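Local coordinates for protein beta-lactamase (PDB 5E2G) that probably hydrolyses beta-lactams to substituted beta-amino acids, as a member of the class-C beta-lactamase family, at residues A[83-86]-A[87-91]; A[138-142]-A[143-147]; A[257-261]-A[262-266]. All blocks are in the same frame, centred on the assembly; numbering follows the deposited sequence.

Contact 1. Residues A[83-86]-A[87-91]; sequences LADP and AGKYL
D85 meets both K89 and Y90 through a single carboxylate oxygen, OD2, as the chain turns into the short, weakly bonded helix 87-90. The shortest of these polar contacts is a hydrogen bond from Y90 OH to D85 OD2, 2.7 Å long. It arrives on the anti side of the carboxylate and well out of its plane (32°). The salt bridge is looser: K89 NZ stands 3.2 Å from D85 OD2 and makes only a weak hydrogen bond to it. The lysine is extended throughout, starting with CG anti to its own backbone N (chi1 177°), and that shape carries NZ back to the aspartate. Water 1 serves the other oxygen, donating to D85 OD1 at 2.6 Å and accepting a weak bond from K89 NZ.

Backbone bonds fold the turn beneath these groups. K89 N reaches P86 O at 2.9 Å, and A87 O accepts from both Y90 N and L91 N.

Apolar contacts fill in the rest. K89 CB lies 4.1 Å from P86 CD, D85 CB sits 3.9 Å from Y90 CE2, and K89 CG rests over the centre of one face of the Y90 ring. Beyond the turn, Y90 also packs on L104 and on L159 of helix 150-164.

D85 OD2 thus collects two hydrogen bonds, from Y90 OH and S82 N, plus the weak one from the K89 ammonium. These donors and the nearby positive charge would probably favour the charged carboxylate, and they tie it to the first turn of the helix.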
ATOM      1  N   LEU A  83      18.280  -0.448   6.228  1.00 15.97           N
ATOM      2  CA  LEU A  83      17.409  -1.560   5.865  1.00 17.66           C
ATOM      3  C   LEU A  83      18.082  -2.904   6.102  1.00 20.51           C
ATOM      4  O   LEU A  83      17.388  -3.914   6.269  1.00 22.52           O
ATOM      5  CB  LEU A  83      16.971  -1.440   4.412  1.00 17.47           C
ATOM      6  CG  LEU A  83      16.046  -0.268   4.112  1.00 18.61           C
ATOM      7  CD1 LEU A  83      15.642  -0.328   2.652  1.00 20.17           C
ATOM      8  CD2 LEU A  83      14.825  -0.292   5.026  1.00 17.74           C
ATOM      9  N   ALA A  84      19.410  -2.935   6.133  1.00 13.77           N
ATOM     10  CA  ALA A  84      20.151  -4.143   6.451  1.00 19.72           C
ATOM     11  C   ALA A  84      20.235  -4.415   7.947  1.00 21.43           C
ATOM     12  O   ALA A  84      20.798  -5.442   8.338  1.00 23.56           O
ATOM     13  CB  ALA A  84      21.560  -4.057   5.865  1.00 20.15           C
ATOM     14  N   ASP A  85      19.695  -3.538   8.785  1.00 18.52           N
ATOM     15  CA  ASP A  85      19.723  -3.772  10.220  1.00 18.50           C
ATOM     16  C   ASP A  85      18.901  -5.009  10.575  1.00 20.13           C
ATOM     17  O   ASP A  85      17.815  -5.213  10.016  1.00 22.16           O
ATOM     18  CB  ASP A  85      19.175  -2.562  10.978  1.00 19.14           C
ATOM     19  CG  ASP A  85      20.079  -1.342  10.877  1.00 21.97           C
ATOM     20  OD1 ASP A  85      21.265  -1.498  10.510  1.00 26.47           O
ATOM     21  OD2 ASP A  85      19.601  -0.229  11.180  1.00 22.51           O
ATOM     22  N   PRO A  86      19.371  -5.842  11.504  1.00 17.21           N
ATOM     23  CA  PRO A  86      18.557  -6.962  11.975  1.00 19.34           C
ATOM     24  C   PRO A  86      17.523  -6.491  12.978  1.00 24.67           C
ATOM     25  O   PRO A  86      17.731  -5.517  13.707  1.00 25.98           O
ATOM     26  CB  PRO A  86      19.585  -7.879  12.643  1.00 19.32           C
ATOM     27  CG  PRO A  86      20.588  -6.919  13.187  1.00 18.26           C
ATOM     28  CD  PRO A  86      20.669  -5.782  12.196  1.00 17.38           C
ATOM     29  N   ALA A  87      16.388  -7.192  13.000  1.00 22.66           N
ATOM     30  CA  ALA A  87      15.351  -6.864  13.970  1.00 19.15           C
ATOM     31  C   ALA A  87      15.908  -6.876  15.381  1.00 22.60           C
ATOM     32  O   ALA A  87      15.514  -6.054  16.214  1.00 26.28           O
ATOM     33  CB  ALA A  87      14.181  -7.838  13.847  1.00 19.14           C
ATOM     34  N   GLY A  88      16.844  -7.790  15.662  1.00 22.18           N
ATOM     35  CA  GLY A  88      17.448  -7.889  16.979  1.00 18.27           C
ATOM     36  C   GLY A  88      18.199  -6.648  17.413  1.00 23.81           C
ATOM     37  O   GLY A  88      18.458  -6.480  18.607  1.00 24.92           O
ATOM     38  N   LYS A  89      18.557  -5.771  16.470  1.00 22.64           N
ATOM     39  CA  LYS A  89      19.171  -4.499  16.844  1.00 21.43           C
ATOM     40  C   LYS A  89      18.221  -3.652  17.678  1.00 20.70           C
ATOM     41  O   LYS A  89      18.644  -2.990  18.631  1.00 22.85           O
ATOM     42  CB  LYS A  89      19.596  -3.729  15.597  1.00 19.46           C
ATOM     43  CG  LYS A  89      20.166  -2.363  15.886  1.00 20.13           C
ATOM     44  CD  LYS A  89      20.481  -1.611  14.609  1.00 22.49           C
ATOM     45  CE  LYS A  89      21.184  -0.301  14.906  1.00 30.57           C
ATOM     46  NZ  LYS A  89      21.524   0.452  13.658  1.00 37.31           N
ATOM     47  N   TYR A  90      16.934  -3.654  17.330  1.00 18.91           N
ATOM     48  CA  TYR A  90      15.940  -2.826  17.999  1.00 20.38           C
ATOM     49  C   TYR A  90      15.118  -3.586  19.035  1.00 28.06           C
ATOM     50  O   TYR A  90      14.548  -2.956  19.932  1.00 32.21           O
ATOM     51  CB  TYR A  90      15.027  -2.181  16.949  1.00 19.05           C
ATOM     52  CG  TYR A  90      15.839  -1.396  15.943  1.00 20.77           C
ATOM     53  CD1 TYR A  90      16.418  -0.188  16.299  1.00 24.87           C
ATOM     54  CD2 TYR A  90      16.066  -1.879  14.653  1.00 19.42           C
ATOM     55  CE1 TYR A  90      17.181   0.532  15.402  1.00 24.48           C
ATOM     56  CE2 TYR A  90      16.826  -1.165  13.745  1.00 18.91           C
ATOM     57  CZ  TYR A  90      17.384   0.043  14.130  1.00 20.97           C
ATOM     58  OH  TYR A  90      18.150   0.787  13.262  1.00 20.34           O
ATOM     59  N   LEU A  91      15.059  -4.914  18.945  1.00 23.95           N
ATOM     60  CA  LEU A  91      14.457  -5.765  19.968  1.00 26.93           C
ATOM     61  C   LEU A  91      15.566  -6.641  20.522  1.00 27.12           C
ATOM     62  O   LEU A  91      15.785  -7.761  20.041  1.00 29.74           O
ATOM     63  CB  LEU A  91      13.319  -6.614  19.403  1.00 29.98           C
ATOM     64  CG  LEU A  91      12.109  -5.851  18.878  1.00 35.62           C
ATOM     65  CD1 LEU A  91      11.079  -6.834  18.339  1.00 32.48           C
ATOM     66  CD2 LEU A  91      11.515  -4.945  19.959  1.00 40.43           C
TER
HETATM   67  O   HOH W   1      23.453  -0.128  10.817  1.00 32.01           O

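Contact 2. Residues A[138-142]-A[143-147]; sequences PAYAP and GTHRK
Y140 and H145 each set CG anti to the carbonyl carbon, with chi1 at -63° and -70°, and this brings their rings together face to face across the turn. The ring centroids are 3.5 Å apart and the planes 17° from parallel. The two side chains approach at about a right angle, yet the rings end up nearly parallel, imidazole over phenol. H145 CG sits over the centre of the Y140 ring, and H145 CB adds a CH-pi contact to the same face, 4.1 Å from the ring centroid.

T144 ties this stack to the backbone. Its OG1 lies between the backbone N and the carbonyl carbon, where it can work in two directions. As a donor, T144 OG1 bonds to A141 O at 2.9 Å, tilted somewhat from the carbonyl plane. As an acceptor, it takes H145 ND1 at 2.8 Å, almost exactly in the plane of the imidazole. The hydroxyl thus relays between ring and carbonyl and fixes the rotation of the histidine against the tyrosine. Water 2, 2.8 Å from A141 O, accepts from H145 N at 2.9 Å and bridges the same gap. T144 CG2 also packs loosely against A141 CB.

Outside the turn, H145 also rests on P295 and Y140 on A293, while R146 is buried, with a salt bridge to E270.

The chain reverses in a type II beta turn from A141 to T144, with P142 and G143 at its two central positions; the positive phi of G143 suits glycine. It is a Pro-Gly turn feeding strand 145-146, an outermost strand of the large antiparallel sheet, which pairs with strand 294-303.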
ATOM      1  N   PRO A 138      11.235 -20.038  11.225  1.00 24.40           N
ATOM      2  CA  PRO A 138      10.909 -19.810   9.814  1.00 23.26           C
ATOM      3  C   PRO A 138      10.815 -21.101   9.015  1.00 24.20           C
ATOM      4  O   PRO A 138      11.406 -22.123   9.355  1.00 28.66           O
ATOM      5  CB  PRO A 138      12.079 -18.957   9.321  1.00 22.07           C
ATOM      6  CG  PRO A 138      13.218 -19.372  10.189  1.00 24.50           C
ATOM      7  CD  PRO A 138      12.625 -19.674  11.539  1.00 25.39           C
ATOM      8  N   ALA A 139      10.053 -21.029   7.925  1.00 24.07           N
ATOM      9  CA  ALA A 139      10.008 -22.132   6.976  1.00 21.33           C
ATOM     10  C   ALA A 139      11.180 -22.090   6.009  1.00 22.64           C
ATOM     11  O   ALA A 139      11.622 -23.138   5.521  1.00 22.06           O
ATOM     12  CB  ALA A 139       8.692 -22.104   6.201  1.00 21.09           C
ATOM     13  N   TYR A 140      11.700 -20.899   5.732  1.00 20.32           N
ATOM     14  CA  TYR A 140      12.763 -20.703   4.765  1.00 21.06           C
ATOM     15  C   TYR A 140      13.819 -19.781   5.359  1.00 22.06           C
ATOM     16  O   TYR A 140      13.545 -19.006   6.275  1.00 25.78           O
ATOM     17  CB  TYR A 140      12.221 -20.095   3.461  1.00 20.20           C
ATOM     18  CG  TYR A 140      11.227 -20.961   2.731  1.00 19.18           C
ATOM     19  CD1 TYR A 140      11.654 -22.019   1.952  1.00 20.39           C
ATOM     20  CD2 TYR A 140       9.865 -20.720   2.818  1.00 21.42           C
ATOM     21  CE1 TYR A 140      10.761 -22.823   1.268  1.00 23.68           C
ATOM     22  CE2 TYR A 140       8.955 -21.523   2.139  1.00 25.10           C
ATOM     23  CZ  TYR A 140       9.415 -22.574   1.364  1.00 25.38           C
ATOM     24  OH  TYR A 140       8.542 -23.384   0.670  1.00 26.23           O
ATOM     25  N   ALA A 141      15.032 -19.863   4.823  1.00 22.69           N
ATOM     26  CA  ALA A 141      16.046 -18.886   5.177  1.00 18.92           C
ATOM     27  C   ALA A 141      15.570 -17.489   4.787  1.00 23.50           C
ATOM     28  O   ALA A 141      14.816 -17.331   3.820  1.00 23.40           O
ATOM     29  CB  ALA A 141      17.362 -19.203   4.477  1.00 19.04           C
ATOM     30  N   PRO A 142      15.980 -16.457   5.525  1.00 25.57           N
ATOM     31  CA  PRO A 142      15.547 -15.095   5.178  1.00 22.44           C
ATOM     32  C   PRO A 142      16.019 -14.697   3.788  1.00 19.51           C
ATOM     33  O   PRO A 142      17.129 -15.026   3.367  1.00 19.87           O
ATOM     34  CB  PRO A 142      16.196 -14.229   6.263  1.00 23.82           C
ATOM     35  CG  PRO A 142      16.478 -15.159   7.404  1.00 24.02           C
ATOM     36  CD  PRO A 142      16.751 -16.495   6.783  1.00 26.29           C
ATOM     37  N   GLY A 143      15.144 -14.004   3.062  1.00 19.75           N
ATOM     38  CA  GLY A 143      15.505 -13.461   1.769  1.00 18.27           C
ATOM     39  C   GLY A 143      15.534 -14.445   0.622  1.00 18.85           C
ATOM     40  O   GLY A 143      16.153 -14.154  -0.399  1.00 22.05           O
ATOM     41  N   THR A 144      14.882 -15.605   0.748  1.00 18.33           N
ATOM     42  CA  THR A 144      14.848 -16.593  -0.325  1.00 19.15           C
ATOM     43  C   THR A 144      13.452 -16.900  -0.843  1.00 20.74           C
ATOM     44  O   THR A 144      13.337 -17.472  -1.934  1.00 23.09           O
ATOM     45  CB  THR A 144      15.472 -17.932   0.118  1.00 18.72           C
ATOM     46  OG1 THR A 144      14.682 -18.505   1.164  1.00 20.97           O
ATOM     47  CG2 THR A 144      16.890 -17.758   0.597  1.00 18.51           C
ATOM     48  N   HIS A 145      12.401 -16.584  -0.094  1.00 18.07           N
ATOM     49  CA  HIS A 145      11.051 -16.860  -0.551  1.00 15.83           C
ATOM     50  C   HIS A 145      10.149 -15.691  -0.212  1.00 17.86           C
ATOM     51  O   HIS A 145      10.236 -15.126   0.879  1.00 21.47           O
ATOM     52  CB  HIS A 145      10.503 -18.148   0.067  1.00 17.32           C
ATOM     53  CG  HIS A 145      11.169 -19.382  -0.452  1.00 20.36           C
ATOM     54  ND1 HIS A 145      12.464 -19.721  -0.126  1.00 18.38           N
ATOM     55  CD2 HIS A 145      10.730 -20.339  -1.303  1.00 23.24           C
ATOM     56  CE1 HIS A 145      12.796 -20.834  -0.754  1.00 19.89           C
ATOM     57  NE2 HIS A 145      11.758 -21.237  -1.464  1.00 23.05           N
ATOM     58  N   ARG A 146       9.276 -15.346  -1.147  1.00 17.75           N
ATOM     59  CA  ARG A 146       8.337 -14.249  -0.974  1.00 15.53           C
ATOM     60  C   ARG A 146       7.000 -14.820  -0.530  1.00 17.63           C
ATOM     61  O   ARG A 146       6.415 -15.657  -1.224  1.00 17.87           O
ATOM     62  CB  ARG A 146       8.174 -13.452  -2.265  1.00 17.01           C
ATOM     63  CG  ARG A 146       7.249 -12.253  -2.127  1.00 17.65           C
ATOM     64  CD  ARG A 146       7.105 -11.541  -3.457  1.00 18.79           C
ATOM     65  NE  ARG A 146       6.242 -10.367  -3.400  1.00 19.29           N
ATOM     66  CZ  ARG A 146       4.912 -10.401  -3.412  1.00 19.69           C
ATOM     67  NH1 ARG A 146       4.265 -11.557  -3.455  1.00 17.36           N
ATOM     68  NH2 ARG A 146       4.228  -9.265  -3.367  1.00 18.99           N
ATOM     69  N   LYS A 147       6.510 -14.353   0.612  1.00 19.34           N
ATOM     70  CA  LYS A 147       5.282 -14.870   1.192  1.00 23.26           C
ATOM     71  C   LYS A 147       4.543 -13.707   1.830  1.00 27.48           C
ATOM     72  O   LYS A 147       5.050 -13.097   2.775  1.00 27.61           O
ATOM     73  CB  LYS A 147       5.587 -15.965   2.218  1.00 25.22           C
ATOM     74  CG  LYS A 147       4.384 -16.472   2.981  1.00 27.42           C
ATOM     75  CD  LYS A 147       3.394 -17.107   2.059  1.00 28.91           C
ATOM     76  CE  LYS A 147       2.196 -17.581   2.837  1.00 35.37           C
ATOM     77  NZ  LYS A 147       2.599 -18.646   3.790  1.00 43.68           N
TER
HETATM   78  O   HOH W   2      12.472 -16.170   2.741  1.00 13.58           O

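Contact 3. Residues A[257-261]-A[262-266]; sequences YFRAG and PLTQD
R259 and T264 face each other as a non-hydrogen-bonded pair, their side chains lying alongside and pointing the same way. The arginine bends at chi2 (-68°) and runs straight from there, which swings its guanidinium over to the threonine. R259 NH1 donates to T264 OG1 at 2.8 Å, with the hydroxyl near the guanidinium edge though tilted a little from its plane. The T264 side chain is also about 4 Å from a bound thiocyanate ion, probably from the crystallisation liquor.

A260, L263, F258 and Q265 occupy the other face of the hairpin. L263 places CD2 4.2 Å from A260 CB; both residues also pack on M289. Next along, F258 CB and Q265 CB are 4.3 Å apart, but the glutamine then bends at chi2 (63°) and leads away from the phenylalanine. There Q265 NE2 bonds to D266 O at 3.0 Å, with that oxygen in the amide plane, and also to I268 O, while Q265 OE1 accepts from R146 NE. Both ends of the amide are therefore engaged, which fixes its flip. Y257 turns its ring edge, near CD2, to the backbone of D266.

In the ladder, A260 N bonds to L263 O and L263 N returns to A260 O, while Q265 N reaches F258 O at 2.8 Å. Water 3 donates to both G261 O and L263 O beside the turn. Q265 O then takes Y257 N at 2.9 Å and, weakly, F258 N at 3.4 Å.

This is a tight antiparallel hairpin, closed by a type II' turn from A260 to L263 with G261 at its first central position, and broken by a classic beta bulge where Y257 and F258 both face Q265. It lies inside the large antiparallel sheet, with strand 270-273 beside 263-265 and strand 294-303 beside 256-260.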
ATOM      1  N   TYR A 257      14.406  -5.196  -5.500  1.00 13.25           N
ATOM      2  CA  TYR A 257      15.223  -6.077  -4.668  1.00 11.85           C
ATOM      3  C   TYR A 257      15.135  -7.553  -5.030  1.00 14.92           C
ATOM      4  O   TYR A 257      16.138  -8.266  -4.906  1.00 12.29           O
ATOM      5  CB  TYR A 257      14.837  -5.908  -3.196  1.00 12.36           C
ATOM      6  CG  TYR A 257      15.195  -4.559  -2.631  1.00 14.57           C
ATOM      7  CD1 TYR A 257      16.515  -4.226  -2.373  1.00 13.86           C
ATOM      8  CD2 TYR A 257      14.211  -3.616  -2.354  1.00 17.27           C
ATOM      9  CE1 TYR A 257      16.849  -2.980  -1.845  1.00 14.45           C
ATOM     10  CE2 TYR A 257      14.531  -2.374  -1.831  1.00 16.01           C
ATOM     11  CZ  TYR A 257      15.848  -2.060  -1.576  1.00 14.20           C
ATOM     12  OH  TYR A 257      16.164  -0.828  -1.055  1.00 14.00           O
ATOM     13  N   PHE A 258      13.957  -8.043  -5.431  1.00 13.92           N
ATOM     14  CA  PHE A 258      13.757  -9.456  -5.728  1.00 12.41           C
ATOM     15  C   PHE A 258      12.911  -9.625  -6.976  1.00 12.06           C
ATOM     16  O   PHE A 258      11.996  -8.840  -7.228  1.00 15.27           O
ATOM     17  CB  PHE A 258      13.031 -10.202  -4.605  1.00 12.76           C
ATOM     18  CG  PHE A 258      13.794 -10.297  -3.321  1.00 13.75           C
ATOM     19  CD1 PHE A 258      13.589  -9.367  -2.306  1.00 15.49           C
ATOM     20  CD2 PHE A 258      14.679 -11.342  -3.106  1.00 15.07           C
ATOM     21  CE1 PHE A 258      14.279  -9.461  -1.106  1.00 15.08           C
ATOM     22  CE2 PHE A 258      15.369 -11.450  -1.913  1.00 14.58           C
ATOM     23  CZ  PHE A 258      15.171 -10.504  -0.910  1.00 15.89           C
ATOM     24  N   ARG A 259      13.205 -10.672  -7.742  1.00 12.62           N
ATOM     25  CA  ARG A 259      12.231 -11.246  -8.659  1.00 13.74           C
ATOM     26  C   ARG A 259      11.447 -12.322  -7.929  1.00 16.00           C
ATOM     27  O   ARG A 259      12.026 -13.135  -7.210  1.00 16.39           O
ATOM     28  CB  ARG A 259      12.897 -11.881  -9.880  1.00 14.23           C
ATOM     29  CG  ARG A 259      13.947 -11.045 -10.524  1.00 14.72           C
ATOM     30  CD  ARG A 259      13.375  -9.815 -11.178  1.00 14.54           C
ATOM     31  NE  ARG A 259      14.445  -9.087 -11.848  1.00 17.22           N
ATOM     32  CZ  ARG A 259      14.289  -7.941 -12.489  1.00 17.31           C
ATOM     33  NH1 ARG A 259      13.088  -7.385 -12.546  1.00 18.08           N
ATOM     34  NH2 ARG A 259      15.332  -7.363 -13.076  1.00 13.35           N
ATOM     35  N   ALA A 260      10.129 -12.330  -8.118  1.00 16.18           N
ATOM     36  CA  ALA A 260       9.295 -13.448  -7.676  1.00 15.63           C
ATOM     37  C   ALA A 260       8.309 -13.737  -8.796  1.00 17.95           C
ATOM     38  O   ALA A 260       7.396 -12.944  -9.039  1.00 16.10           O
ATOM     39  CB  ALA A 260       8.572 -13.144  -6.365  1.00 17.35           C
ATOM     40  N   GLY A 261       8.502 -14.858  -9.486  1.00 19.13           N
ATOM     41  CA  GLY A 261       7.776 -15.117 -10.703  1.00 19.39           C
ATOM     42  C   GLY A 261       7.838 -13.926 -11.642  1.00 14.81           C
ATOM     43  O   GLY A 261       8.911 -13.402 -11.943  1.00 17.71           O
ATOM     44  N   PRO A 262       6.668 -13.454 -12.088  1.00 17.63           N
ATOM     45  CA  PRO A 262       6.619 -12.310 -13.012  1.00 18.35           C
ATOM     46  C   PRO A 262       6.827 -10.966 -12.339  1.00 16.06           C
ATOM     47  O   PRO A 262       6.979  -9.950 -13.034  1.00 16.12           O
ATOM     48  CB  PRO A 262       5.199 -12.396 -13.564  1.00 20.00           C
ATOM     49  CG  PRO A 262       4.420 -12.886 -12.363  1.00 18.42           C
ATOM     50  CD  PRO A 262       5.316 -13.917 -11.723  1.00 17.40           C
ATOM     51  N   LEU A 263       6.827 -10.946 -11.021  1.00 13.93           N
ATOM     52  CA  LEU A 263       6.757  -9.741 -10.222  1.00 12.85           C
ATOM     53  C   LEU A 263       8.152  -9.333  -9.781  1.00 15.50           C
ATOM     54  O   LEU A 263       9.013 -10.180  -9.539  1.00 19.66           O
ATOM     55  CB  LEU A 263       5.853 -10.010  -9.016  1.00 15.91           C
ATOM     56  CG  LEU A 263       5.675  -9.100  -7.817  1.00 16.80           C
ATOM     57  CD1 LEU A 263       4.316  -9.408  -7.211  1.00 18.50           C
ATOM     58  CD2 LEU A 263       6.765  -9.338  -6.803  1.00 15.94           C
ATOM     59  N   THR A 264       8.370  -8.027  -9.683  1.00 12.62           N
ATOM     60  CA  THR A 264       9.567  -7.489  -9.056  1.00 14.39           C
ATOM     61  C   THR A 264       9.149  -6.773  -7.779  1.00 14.15           C
ATOM     62  O   THR A 264       8.226  -5.954  -7.792  1.00 12.82           O
ATOM     63  CB  THR A 264      10.318  -6.551 -10.002  1.00 15.17           C
ATOM     64  OG1 THR A 264      10.717  -7.290 -11.156  1.00 15.60           O
ATOM     65  CG2 THR A 264      11.557  -5.975  -9.329  1.00 14.45           C
ATOM     66  N   GLN A 265       9.807  -7.113  -6.677  1.00 11.52           N
ATOM     67  CA  GLN A 265       9.455  -6.620  -5.352  1.00 13.39           C
ATOM     68  C   GLN A 265      10.370  -5.466  -4.971  1.00 12.43           C
ATOM     69  O   GLN A 265      11.589  -5.651  -4.861  1.00 11.78           O
ATOM     70  CB  GLN A 265       9.557  -7.745  -4.320  1.00 12.25           C
ATOM     71  CG  GLN A 265       9.170  -7.329  -2.924  1.00 14.04           C
ATOM     72  CD  GLN A 265       7.722  -6.903  -2.834  1.00 12.34           C
ATOM     73  OE1 GLN A 265       6.820  -7.708  -3.057  1.00 14.58           O
ATOM     74  NE2 GLN A 265       7.488  -5.632  -2.508  1.00 12.45           N
ATOM     75  N   ASP A 266       9.787  -4.276  -4.802  1.00 13.21           N
ATOM     76  CA  ASP A 266      10.505  -3.115  -4.291  1.00 14.37           C
ATOM     77  C   ASP A 266      10.334  -3.086  -2.770  1.00 14.70           C
ATOM     78  O   ASP A 266      10.080  -4.128  -2.160  1.00 13.61           O
ATOM     79  CB  ASP A 266      10.005  -1.832  -4.962  1.00 13.40           C
ATOM     80  CG  ASP A 266      10.053  -1.892  -6.482  1.00 15.53           C
ATOM     81  OD1 ASP A 266      10.689  -2.813  -7.040  1.00 13.91           O
ATOM     82  OD2 ASP A 266       9.454  -0.999  -7.131  1.00 15.28           O
TER
HETATM   83  O   HOH W   3      10.175 -11.100 -11.986  1.00 17.57           O

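Overall arrangement
Along the chain the three contacts come in series, none enclosing or crossing another, and each closes a short local turn. Contact 1 shapes the entry to helix 87-90, after helix 64-77. Contact 2 follows helix 126-135 and delivers strand 145-146 to the border of the large sheet, its centre about 17 Å from that of contact 1. Contact 3 is the hairpin 256-265 within that sheet, separated from strand 145-146 by strand 294-303. R146 reaches past that strand to the hairpin, packing on A260 and L263 beside its link to Q265. L83 meets the hydroxyl end of Y257, joining contact 1 to the hairpin; contacts 1 and 2 do not touch.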